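Side-chain contacts in GTP-binding protein (Thermus thermophilus, PDB 2DBY), which binds GDP through its G domain and probably acts as an ATPase that associates with the ribosome and its large subunit: residues V224-V227 and R228-A231; V130-T133 and E134-A138; R340-R344 and G345-L349; Y354-Q357 and D358-I362. All blocks are in the same frame, centred on the assembly; numbering follows the deposited sequence.

Contact 1 (V224-V227 and R228-A231); sequences VEAV and RRKA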
loop_
_atom_site.group_PDB
_atom_site.type_symbol
_atom_site.label_atom_id
_atom_site.label_comp_id
_atom_site.label_asym_id
_atom_site.label_seq_id
_atom_site.Cartn_x
_atom_site.Cartn_y
_atom_site.Cartn_z
ATOM N N VAL A 224 -20.360 9.458 4.711
ATOM C CA VAL A 224 -19.246 9.302 3.764
ATOM C C VAL A 224 -18.755 10.701 3.363
ATOM O O VAL A 224 -17.564 10.949 3.263
ATOM C CB VAL A 224 -19.668 8.533 2.495
ATOM C CG1 VAL A 224 -18.521 8.509 1.462
ATOM C CG2 VAL A 224 -20.062 7.116 2.885
ATOM N N GLU A 225 -19.688 11.617 3.137
ATOM C CA GLU A 225 -19.276 12.982 2.792
ATOM C C GLU A 225 -18.440 13.617 3.917
ATOM O O GLU A 225 -17.460 14.314 3.643
ATOM C CB GLU A 225 -20.512 13.832 2.489
ATOM C CG GLU A 225 -21.053 13.551 1.107
ATOM C CD GLU A 225 -19.995 13.812 0.041
ATOM O OE1 GLU A 225 -19.166 14.729 0.237
ATOM O OE2 GLU A 225 -19.991 13.121 -0.990
ATOM N N ALA A 226 -18.818 13.383 5.171
ATOM C CA ALA A 226 -18.059 13.942 6.306
ATOM C C ALA A 226 -16.678 13.308 6.329
ATOM O O ALA A 226 -15.684 13.982 6.602
ATOM C CB ALA A 226 -18.763 13.676 7.630
ATOM N N VAL A 227 -16.621 12.001 6.057
ATOM C CA VAL A 227 -15.334 11.308 6.006
ATOM C C VAL A 227 -14.423 11.898 4.917
ATOM O O VAL A 227 -13.219 12.074 5.152
ATOM C CB VAL A 227 -15.543 9.771 5.795
ATOM C CG1 VAL A 227 -14.217 9.067 5.418
ATOM C CG2 VAL A 227 -16.109 9.191 7.066
ATOM N N ARG A 228 -14.972 12.226 3.742
ATOM C CA ARG A 228 -14.168 12.829 2.678
ATOM C C ARG A 228 -13.633 14.197 3.146
ATOM O O ARG A 228 -12.475 14.550 2.874
ATOM C CB ARG A 228 -14.989 13.004 1.381
ATOM C CG ARG A 228 -15.383 11.679 0.726
ATOM C CD ARG A 228 -16.059 11.882 -0.601
ATOM N NE ARG A 228 -16.547 10.632 -1.207
ATOM C CZ ARG A 228 -15.778 9.697 -1.763
ATOM N NH1 ARG A 228 -14.456 9.841 -1.807
ATOM N NH2 ARG A 228 -16.337 8.610 -2.285
ATOM N N ARG A 229 -14.472 14.962 3.848
ATOM C CA ARG A 229 -14.080 16.289 4.371
ATOM C C ARG A 229 -12.906 16.173 5.360
ATOM O O ARG A 229 -11.911 16.924 5.266
ATOM C CB ARG A 229 -15.305 16.953 5.034
ATOM C CG ARG A 229 -15.047 18.222 5.850
ATOM C CD ARG A 229 -16.377 19.014 6.036
ATOM N NE ARG A 229 -17.502 18.199 6.534
ATOM C CZ ARG A 229 -17.649 17.814 7.803
ATOM N NH1 ARG A 229 -16.744 18.160 8.709
ATOM N NH2 ARG A 229 -18.713 17.100 8.183
ATOM N N LYS A 230 -13.015 15.229 6.295
ATOM C CA LYS A 230 -11.972 14.991 7.287
ATOM C C LYS A 230 -10.719 14.468 6.604
ATOM O O LYS A 230 -9.602 14.793 7.010
ATOM C CB LYS A 230 -12.420 13.947 8.314
ATOM C CG LYS A 230 -11.368 13.622 9.364
ATOM C CD LYS A 230 -11.220 14.756 10.365
ATOM C CE LYS A 230 -10.472 14.311 11.621
ATOM N NZ LYS A 230 -11.154 13.178 12.315
ATOM N N ALA A 231 -10.901 13.631 5.592
ATOM C CA ALA A 231 -9.758 13.078 4.862
ATOM C C ALA A 231 -8.923 14.211 4.269
ATOM O O ALA A 231 -7.679 14.163 4.274
ATOM C CB ALA A 231 -10.235 12.140 3.730
HETATM O O HOH W 1 -19.372 10.745 -1.143
#

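Contact 2 (V130-T133 and E134-A138); sequences VVET and ELLLA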
loop_
_atom_site.group_PDB
_atom_site.type_symbol
_atom_site.label_atom_id
_atom_site.label_comp_id
_atom_site.label_asym_id
_atom_site.label_seq_id
_atom_site.Cartn_x
_atom_site.Cartn_y
_atom_site.Cartn_z
ATOM N N VAL A 130 -10.109 9.545 17.594
ATOM C CA VAL A 130 -9.645 8.735 18.720
ATOM C C VAL A 130 -8.318 8.079 18.373
ATOM O O VAL A 130 -7.360 8.159 19.138
ATOM C CB VAL A 130 -10.672 7.632 19.125
ATOM C CG1 VAL A 130 -10.003 6.612 20.068
ATOM C CG2 VAL A 130 -11.870 8.274 19.829
ATOM N N VAL A 131 -8.254 7.431 17.214
ATOM C CA VAL A 131 -7.008 6.791 16.831
ATOM C C VAL A 131 -5.915 7.819 16.591
ATOM O O VAL A 131 -4.800 7.668 17.082
ATOM C CB VAL A 131 -7.191 5.931 15.551
ATOM C CG1 VAL A 131 -5.823 5.471 15.014
ATOM C CG2 VAL A 131 -8.070 4.731 15.889
ATOM N N GLU A 132 -6.254 8.866 15.851
ATOM C CA GLU A 132 -5.289 9.900 15.498
ATOM C C GLU A 132 -4.728 10.544 16.758
ATOM O O GLU A 132 -3.535 10.815 16.837
ATOM C CB GLU A 132 -5.956 10.926 14.586
ATOM C CG GLU A 132 -5.114 12.129 14.179
ATOM C CD GLU A 132 -3.870 11.798 13.383
ATOM O OE1 GLU A 132 -3.843 10.770 12.663
ATOM O OE2 GLU A 132 -2.914 12.604 13.459
ATOM N N THR A 133 -5.580 10.787 17.744
ATOM C CA THR A 133 -5.105 11.385 18.999
ATOM C C THR A 133 -4.028 10.511 19.671
ATOM O O THR A 133 -2.989 11.020 20.096
ATOM C CB THR A 133 -6.300 11.657 19.917
ATOM O OG1 THR A 133 -6.989 12.803 19.385
ATOM C CG2 THR A 133 -5.859 11.937 21.362
ATOM N N GLU A 134 -4.240 9.194 19.732
ATOM C CA GLU A 134 -3.231 8.320 20.327
ATOM C C GLU A 134 -1.918 8.334 19.510
ATOM O O GLU A 134 -0.809 8.297 20.065
ATOM C CB GLU A 134 -3.750 6.874 20.426
ATOM C CG GLU A 134 -4.957 6.684 21.387
ATOM C CD GLU A 134 -4.758 7.334 22.757
ATOM O OE1 GLU A 134 -5.392 8.386 23.008
ATOM O OE2 GLU A 134 -3.973 6.800 23.574
ATOM N N LEU A 135 -2.027 8.384 18.185
ATOM C CA LEU A 135 -0.797 8.406 17.370
ATOM C C LEU A 135 -0.034 9.728 17.566
ATOM O O LEU A 135 1.205 9.752 17.597
ATOM C CB LEU A 135 -1.120 8.235 15.881
ATOM C CG LEU A 135 -1.899 6.965 15.498
ATOM C CD1 LEU A 135 -1.974 6.879 13.970
ATOM C CD2 LEU A 135 -1.192 5.735 16.047
ATOM N N LEU A 136 -0.791 10.812 17.692
ATOM C CA LEU A 136 -0.203 12.129 17.898
ATOM C C LEU A 136 0.528 12.167 19.231
ATOM O O LEU A 136 1.637 12.667 19.294
ATOM C CB LEU A 136 -1.286 13.217 17.887
ATOM C CG LEU A 136 -1.806 13.681 16.534
ATOM C CD1 LEU A 136 -3.129 14.400 16.728
ATOM C CD2 LEU A 136 -0.780 14.611 15.879
ATOM N N LEU A 137 -0.082 11.626 20.288
ATOM C CA LEU A 137 0.548 11.635 21.600
ATOM C C LEU A 137 1.865 10.876 21.564
ATOM O O LEU A 137 2.862 11.302 22.162
ATOM C CB LEU A 137 -0.397 11.028 22.652
ATOM C CG LEU A 137 -1.589 11.935 22.990
ATOM C CD1 LEU A 137 -2.580 11.167 23.879
ATOM C CD2 LEU A 137 -1.103 13.173 23.704
ATOM N N ALA A 138 1.894 9.746 20.863
ATOM C CA ALA A 138 3.140 8.986 20.787
ATOM C C ALA A 138 4.209 9.765 20.008
ATOM O O ALA A 138 5.395 9.788 20.393
ATOM C CB ALA A 138 2.883 7.617 20.105
HETATM O O HOH W 2 -7.735 8.860 21.832
#

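Contact 3 (R340-R344 and G345-L349); sequences RAKER and GWVRL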
loop_
_atom_site.group_PDB
_atom_site.type_symbol
_atom_site.label_atom_id
_atom_site.label_comp_id
_atom_site.label_asym_id
_atom_site.label_seq_id
_atom_site.Cartn_x
_atom_site.Cartn_y
_atom_site.Cartn_z
ATOM N N ARG A 340 10.155 -9.371 -32.237
ATOM C CA ARG A 340 9.492 -8.337 -33.014
ATOM C C ARG A 340 9.697 -6.935 -32.463
ATOM O O ARG A 340 9.872 -5.994 -33.225
ATOM C CB ARG A 340 7.999 -8.652 -33.137
ATOM C CG ARG A 340 7.728 -9.842 -34.033
ATOM C CD ARG A 340 6.652 -9.513 -35.045
ATOM N NE ARG A 340 5.333 -9.913 -34.580
ATOM C CZ ARG A 340 4.192 -9.526 -35.145
ATOM N NH1 ARG A 340 4.206 -8.719 -36.199
ATOM N NH2 ARG A 340 3.034 -9.955 -34.658
ATOM N N ALA A 341 9.692 -6.790 -31.137
ATOM C CA ALA A 341 9.894 -5.480 -30.513
ATOM C C ALA A 341 11.318 -4.977 -30.742
ATOM O O ALA A 341 11.546 -3.769 -30.874
ATOM C CB ALA A 341 9.611 -5.560 -29.004
ATOM N N LYS A 342 12.273 -5.903 -30.743
ATOM C CA LYS A 342 13.670 -5.551 -30.985
ATOM C C LYS A 342 13.784 -4.998 -32.411
ATOM O O LYS A 342 14.346 -3.917 -32.637
ATOM C CB LYS A 342 14.559 -6.790 -30.838
ATOM C CG LYS A 342 14.716 -7.329 -29.415
ATOM C CD LYS A 342 15.357 -8.725 -29.429
ATOM C CE LYS A 342 15.497 -9.323 -28.036
ATOM N NZ LYS A 342 16.591 -8.664 -27.264
ATOM N N GLU A 343 13.225 -5.738 -33.367
ATOM C CA GLU A 343 13.265 -5.339 -34.776
ATOM C C GLU A 343 12.665 -3.955 -34.947
ATOM O O GLU A 343 13.126 -3.173 -35.773
ATOM C CB GLU A 343 12.502 -6.352 -35.647
ATOM C CG GLU A 343 12.293 -5.925 -37.103
ATOM C CD GLU A 343 10.979 -5.175 -37.329
ATOM O OE1 GLU A 343 10.706 -4.795 -38.486
ATOM O OE2 GLU A 343 10.221 -4.969 -36.356
ATOM N N ARG A 344 11.638 -3.660 -34.159
ATOM C CA ARG A 344 10.975 -2.361 -34.207
ATOM C C ARG A 344 11.817 -1.322 -33.463
ATOM O O ARG A 344 11.539 -0.127 -33.519
ATOM C CB ARG A 344 9.594 -2.450 -33.559
ATOM C CG ARG A 344 8.505 -3.112 -34.403
ATOM C CD ARG A 344 7.781 -2.081 -35.251
ATOM N NE ARG A 344 6.366 -2.410 -35.383
ATOM C CZ ARG A 344 5.394 -1.505 -35.398
ATOM N NH1 ARG A 344 5.689 -0.215 -35.294
ATOM N NH2 ARG A 344 4.124 -1.885 -35.486
ATOM N N GLY A 345 12.850 -1.777 -32.763
ATOM C CA GLY A 345 13.678 -0.842 -32.025
ATOM C C GLY A 345 12.964 -0.273 -30.802
ATOM O O GLY A 345 13.172 0.891 -30.426
ATOM N N TRP A 346 12.122 -1.087 -30.171
ATOM C CA TRP A 346 11.386 -0.636 -28.992
ATOM C C TRP A 346 11.955 -1.195 -27.694
ATOM O O TRP A 346 11.526 -0.807 -26.597
ATOM C CB TRP A 346 9.904 -1.024 -29.101
ATOM C CG TRP A 346 9.138 -0.235 -30.132
ATOM C CD1 TRP A 346 9.529 0.931 -30.733
ATOM C CD2 TRP A 346 7.834 -0.529 -30.645
ATOM N NE1 TRP A 346 8.549 1.379 -31.584
ATOM C CE2 TRP A 346 7.497 0.502 -31.551
ATOM C CE3 TRP A 346 6.917 -1.563 -30.430
ATOM C CZ2 TRP A 346 6.278 0.531 -32.237
ATOM C CZ3 TRP A 346 5.702 -1.538 -31.114
ATOM C CH2 TRP A 346 5.395 -0.493 -32.007
ATOM N N VAL A 347 12.914 -2.107 -27.804
ATOM C CA VAL A 347 13.515 -2.702 -26.617
ATOM C C VAL A 347 14.759 -1.932 -26.218
ATOM O O VAL A 347 15.702 -1.805 -27.003
ATOM C CB VAL A 347 13.885 -4.177 -26.850
ATOM C CG1 VAL A 347 14.679 -4.717 -25.664
ATOM C CG2 VAL A 347 12.601 -5.004 -27.056
ATOM N N ARG A 348 14.758 -1.416 -24.992
ATOM C CA ARG A 348 15.885 -0.643 -24.481
ATOM C C ARG A 348 16.835 -1.449 -23.606
ATOM O O ARG A 348 16.446 -2.422 -22.958
ATOM C CB ARG A 348 15.377 0.561 -23.678
ATOM C CG ARG A 348 15.009 1.775 -24.518
ATOM C CD ARG A 348 13.801 2.516 -23.954
ATOM N NE ARG A 348 13.852 2.685 -22.500
ATOM C CZ ARG A 348 12.819 2.450 -21.689
ATOM N NH1 ARG A 348 11.665 2.037 -22.198
ATOM N NH2 ARG A 348 12.933 2.618 -20.375
ATOM N N LEU A 349 18.102 -1.049 -23.614
ATOM C CA LEU A 349 19.090 -1.697 -22.774
ATOM C C LEU A 349 19.344 -0.629 -21.716
ATOM O O LEU A 349 19.861 0.446 -22.024
ATOM C CB LEU A 349 20.362 -2.013 -23.578
ATOM C CG LEU A 349 20.205 -3.119 -24.633
ATOM C CD1 LEU A 349 21.504 -3.292 -25.419
ATOM C CD2 LEU A 349 19.822 -4.431 -23.952
#

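Contact 4 (Y354-Q357 and D358-I362); sequences YEVQ and DGDVI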
loop_
_atom_site.group_PDB
_atom_site.type_symbol
_atom_site.label_atom_id
_atom_site.label_comp_id
_atom_site.label_asym_id
_atom_site.label_seq_id
_atom_site.Cartn_x
_atom_site.Cartn_y
_atom_site.Cartn_z
ATOM N N TYR A 354 18.944 3.237 -14.069
ATOM C CA TYR A 354 17.558 3.302 -14.526
ATOM C C TYR A 354 16.509 3.065 -13.440
ATOM O O TYR A 354 16.543 2.042 -12.763
ATOM C CB TYR A 354 17.345 2.282 -15.646
ATOM C CG TYR A 354 15.937 2.261 -16.153
ATOM C CD1 TYR A 354 15.402 3.368 -16.815
ATOM C CD2 TYR A 354 15.117 1.147 -15.952
ATOM C CE1 TYR A 354 14.093 3.372 -17.266
ATOM C CE2 TYR A 354 13.796 1.136 -16.402
ATOM C CZ TYR A 354 13.292 2.255 -17.057
ATOM O OH TYR A 354 11.994 2.276 -17.506
ATOM N N GLU A 355 15.592 4.020 -13.276
ATOM C CA GLU A 355 14.507 3.870 -12.313
ATOM C C GLU A 355 13.354 3.167 -13.037
ATOM O O GLU A 355 12.856 3.657 -14.064
ATOM C CB GLU A 355 14.055 5.238 -11.782
ATOM C CG GLU A 355 14.905 5.720 -10.604
ATOM C CD GLU A 355 14.685 7.181 -10.250
ATOM O OE1 GLU A 355 13.518 7.625 -10.199
ATOM O OE2 GLU A 355 15.689 7.885 -10.010
ATOM N N VAL A 356 12.934 2.020 -12.506
ATOM C CA VAL A 356 11.856 1.253 -13.120
ATOM C C VAL A 356 10.555 2.038 -13.146
ATOM O O VAL A 356 10.233 2.777 -12.211
ATOM C CB VAL A 356 11.634 -0.077 -12.387
ATOM C CG1 VAL A 356 10.486 -0.848 -13.040
ATOM C CG2 VAL A 356 12.908 -0.913 -12.440
ATOM N N GLN A 357 9.797 1.879 -14.220
ATOM C CA GLN A 357 8.535 2.590 -14.345
ATOM C C GLN A 357 7.407 1.571 -14.311
ATOM O O GLN A 357 7.587 0.435 -14.727
ATOM C CB GLN A 357 8.500 3.368 -15.667
ATOM C CG GLN A 357 9.521 4.497 -15.743
ATOM C CD GLN A 357 9.606 5.102 -17.141
ATOM O OE1 GLN A 357 10.265 4.556 -18.032
ATOM N NE2 GLN A 357 8.918 6.221 -17.344
ATOM N N ASP A 358 6.250 1.974 -13.806
ATOM C CA ASP A 358 5.137 1.056 -13.748
ATOM C C ASP A 358 4.838 0.560 -15.172
ATOM O O ASP A 358 4.841 1.344 -16.128
ATOM C CB ASP A 358 3.914 1.759 -13.180
ATOM C CG ASP A 358 2.780 0.814 -12.939
ATOM O OD1 ASP A 358 1.941 0.626 -13.848
ATOM O OD2 ASP A 358 2.743 0.251 -11.834
ATOM N N GLY A 359 4.604 -0.743 -15.294
ATOM C CA GLY A 359 4.297 -1.351 -16.584
ATOM C C GLY A 359 5.496 -1.832 -17.384
ATOM O O GLY A 359 5.342 -2.449 -18.451
ATOM N N ASP A 360 6.695 -1.551 -16.899
ATOM C CA ASP A 360 7.905 -1.990 -17.606
ATOM C C ASP A 360 7.985 -3.513 -17.641
ATOM O O ASP A 360 7.640 -4.175 -16.657
ATOM C CB ASP A 360 9.165 -1.497 -16.876
ATOM C CG ASP A 360 9.557 -0.080 -17.244
ATOM O OD1 ASP A 360 8.994 0.466 -18.211
ATOM O OD2 ASP A 360 10.456 0.479 -16.564
ATOM N N VAL A 361 8.440 -4.073 -18.764
ATOM C CA VAL A 361 8.653 -5.510 -18.844
ATOM C C VAL A 361 10.180 -5.585 -18.899
ATOM O O VAL A 361 10.796 -4.885 -19.704
ATOM C CB VAL A 361 8.077 -6.126 -20.119
ATOM C CG1 VAL A 361 8.297 -7.636 -20.095
ATOM C CG2 VAL A 361 6.575 -5.815 -20.209
ATOM N N ILE A 362 10.773 -6.436 -18.066
ATOM C CA ILE A 362 12.231 -6.534 -17.971
ATOM C C ILE A 362 12.806 -7.931 -18.175
ATOM O O ILE A 362 12.214 -8.937 -17.739
ATOM C CB ILE A 362 12.699 -6.036 -16.563
ATOM C CG1 ILE A 362 12.231 -4.597 -16.337
ATOM C CG2 ILE A 362 14.209 -6.114 -16.440
ATOM C CD1 ILE A 362 12.417 -4.124 -14.873
HETATM O O HOH W 3 9.943 2.194 -20.198
#

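Contact 1 (V224-V227 and R228-A231)
Arg-228 opens the second half of this helical stretch by reaching back along the turn to both Val-224 and Glu-225. Its CG sits beside the backbone N (chi1 -67°) and the chain then runs extended to NE, which lays it alongside Val-224, pointing the same way, with NE 3.9 Å from Val-224 CG1. Glu-225, bent at its second torsion, brings OE2 near the plane of the guanidinium at its edge, yet OE2 stays 4.3 Å from Arg-228 NE, beyond a salt bridge. A water lies between them, accepting from Arg-228 NE at 2.8 Å and sitting close to Glu-225 OE2, to which it probably donates. The other end of the guanidinium is held by the backbone O of Asp-217, which accepts from NH2. Arg-229 bends at its third torsion (50°) and folds back over Ala-226, its NH2 3.5 Å from Ala-226 CB. Lys-230 and Ala-231 join mainly through the backbone: Lys-230 N donates to Ala-226 O and Ala-231 N to Val-227 O at 2.8 Å, continuing the i to i+4 pattern of the helix. Ala-231 and Val-227 both meet Tyr-206 of strand 204-209, on the inner side of this beta-alpha-beta crossover. The chemistry is therefore that of an amphipathic helix, in which a water-mediated contact between opposite charges probably adds a modest electrostatic attraction to the backbone bonding.

Contact 2 (V130-T133 and E134-A138)
Glu-132 and Leu-136 make the close side-chain meeting of this helical stretch. The glutamate chain turns at its second torsion (chi2 62°) and swings OE2 forward along the helix to 3.4 Å from Leu-136 CG, while its CG lies 3.9 Å from Leu-136 CD1, an aliphatic contact nearer the root of the side chain. The other carboxylate oxygen, OE1, forms a salt bridge with Arg-181, which probably helps to keep this buried glutamate charged while the leucine packs against the opposite branch of the carboxylate. The backbones are bonded at the same pair, Leu-136 N donating to Glu-132 O at 2.9 Å. One residue earlier, Val-131 CG1 meets Leu-135 CG at 4.2 Å, a lighter apolar contact on the inward side. The other flank is looser and wetter. Glu-134 N reaches Val-130 O through a weak hydrogen bond, and a water donates both to that carbonyl oxygen and, at 2.7 Å, to Glu-134 OE1, tying the side chain to the preceding turn. Glu-134 OE2 bonds to His-84, so the carboxylate is gripped at both oxygens. Thr-133 offers only its methyl to this group, CG2 lying 3.9 Å from Glu-134 OE1, while its hydroxyl bonds to the carbonyl O of Glu-129. Leu-137, exposed, rests against His-84. These are mostly i to i+4 contacts of one long helix entering a predicted coiled coil. Within the G domain, Val-131 and Leu-135 seat helix 124-156 on Phe-93 and Leu-94 of helix 91-98 and on His-105 and Ile-103 of strand 102-108.

Contact 3 (R340-R344 and G345-L349)
Arg-344 and Trp-346 lie side by side where helix 338-343 gives way to the chain leading into strand 348-350. Arg-344 CB already stands over the indole, 4.0 Å from the centroid of the Trp-346 five-membered ring and close to the ring normal, a CH-pi contact; the first torsion (chi1 -77°) then sets CG beside the backbone N. Bends at the second and third torsions carry the guanidinium along to the far end of the six-membered ring, where NH1 is 3.2 Å from Trp-346 CZ2. The two planes are 42° apart, so this is no flat stack: Trp-346 CH2 lies over one face of the guanidinium, toward its rim. The indole also has a cation-pi partner in Lys-331. Replacing Trp-346 by an alanine would probably leave the Arg-344 side chain free to turn and Lys-331 without its aromatic partner. The next residue, Val-347, directs CG2 between Ala-341 CB, 3.6 Å away, and Lys-342 CG, 3.9 Å away, and the lysine continues outward to a salt bridge with Glu-325. The backbone at this helix end is a Schellman motif: Trp-346 N donates to Ala-341 O at 2.8 Å and nearly straight, Gly-345 N donates to Lys-342 O from above the carbonyl plane, and Gly-345 takes the positive phi of 71°. Ala-341 and Trp-346 pack on Ile-327 of strand 323-328 and on Ala-335 of helix 329-335, joining the end of helix 338-343 to both.

Contact 4 (Y354-Q357 and D358-I362)
A type II beta turn runs from Gln-357 to Asp-360, closed by Asp-360 N donating to Gln-357 O at 3.1 Å, with Gly-359 adopting a positive phi of 89°. The side chain of Asp-360 folds back over the turn it ends: CG sits beside the backbone N (chi1 -84°), which brings OD2 to Gln-357 N at 2.8 Å, a straight bond that reaches the oxygen from above the carboxylate plane. From the opposite direction comes Tyr-354, whose ring meets OD2 at its edge, in plane, with OH 2.5 Å from Asp-360 OD2. Gln-357 OE1 lies 2.9 Å from the same hydroxyl, so two acceptors compete for one proton, and Arg-348 adds a weak bond to it. The second carboxylate oxygen is served by a water that donates to Asp-360 OD1 at 2.8 Å and also to Gln-357 OE1. With an alanine in place of Asp-360, Gln-357 N would probably lose its side-chain acceptor and the Tyr-354 hydroxyl one of its partners. Below the polar cluster, Val-356 CG2 touches Ile-362 CD1 at 4.1 Å, and both residues pack on Phe-287 of strand 284-290. Asp-358, at the turn's second position, directs its CB away; its carboxylate accepts from Thr-286 N and forms a salt bridge with Arg-49. This is a beta turn leading into strand 360-365, its backbone bond reinforced by an aspartate at the last position, within the C-terminal, ubiquitin-like (TGS-type) region of the YchF family.

Overall arrangement
Along the chain the order is contact 2, contact 1, contact 3, contact 4. The first two belong to the G domain, on helices 124-156 and 222-234; their centres are about 19 Å apart and their nearest atoms about 6 Å, without touching. Contacts 3 and 4 lie in the C-terminal region, about 15 Å apart between centres, and touch where Arg-348 meets Tyr-354; they lead into strands 348-350 and 360-365, the two strands that flank 323-328 in one antiparallel sheet. Between contacts 2 and 3 the centres are about 53 Å apart, on opposite sides of the chain's centre. The four thus sample a nucleotide-binding domain and a C-terminal region that packs against it.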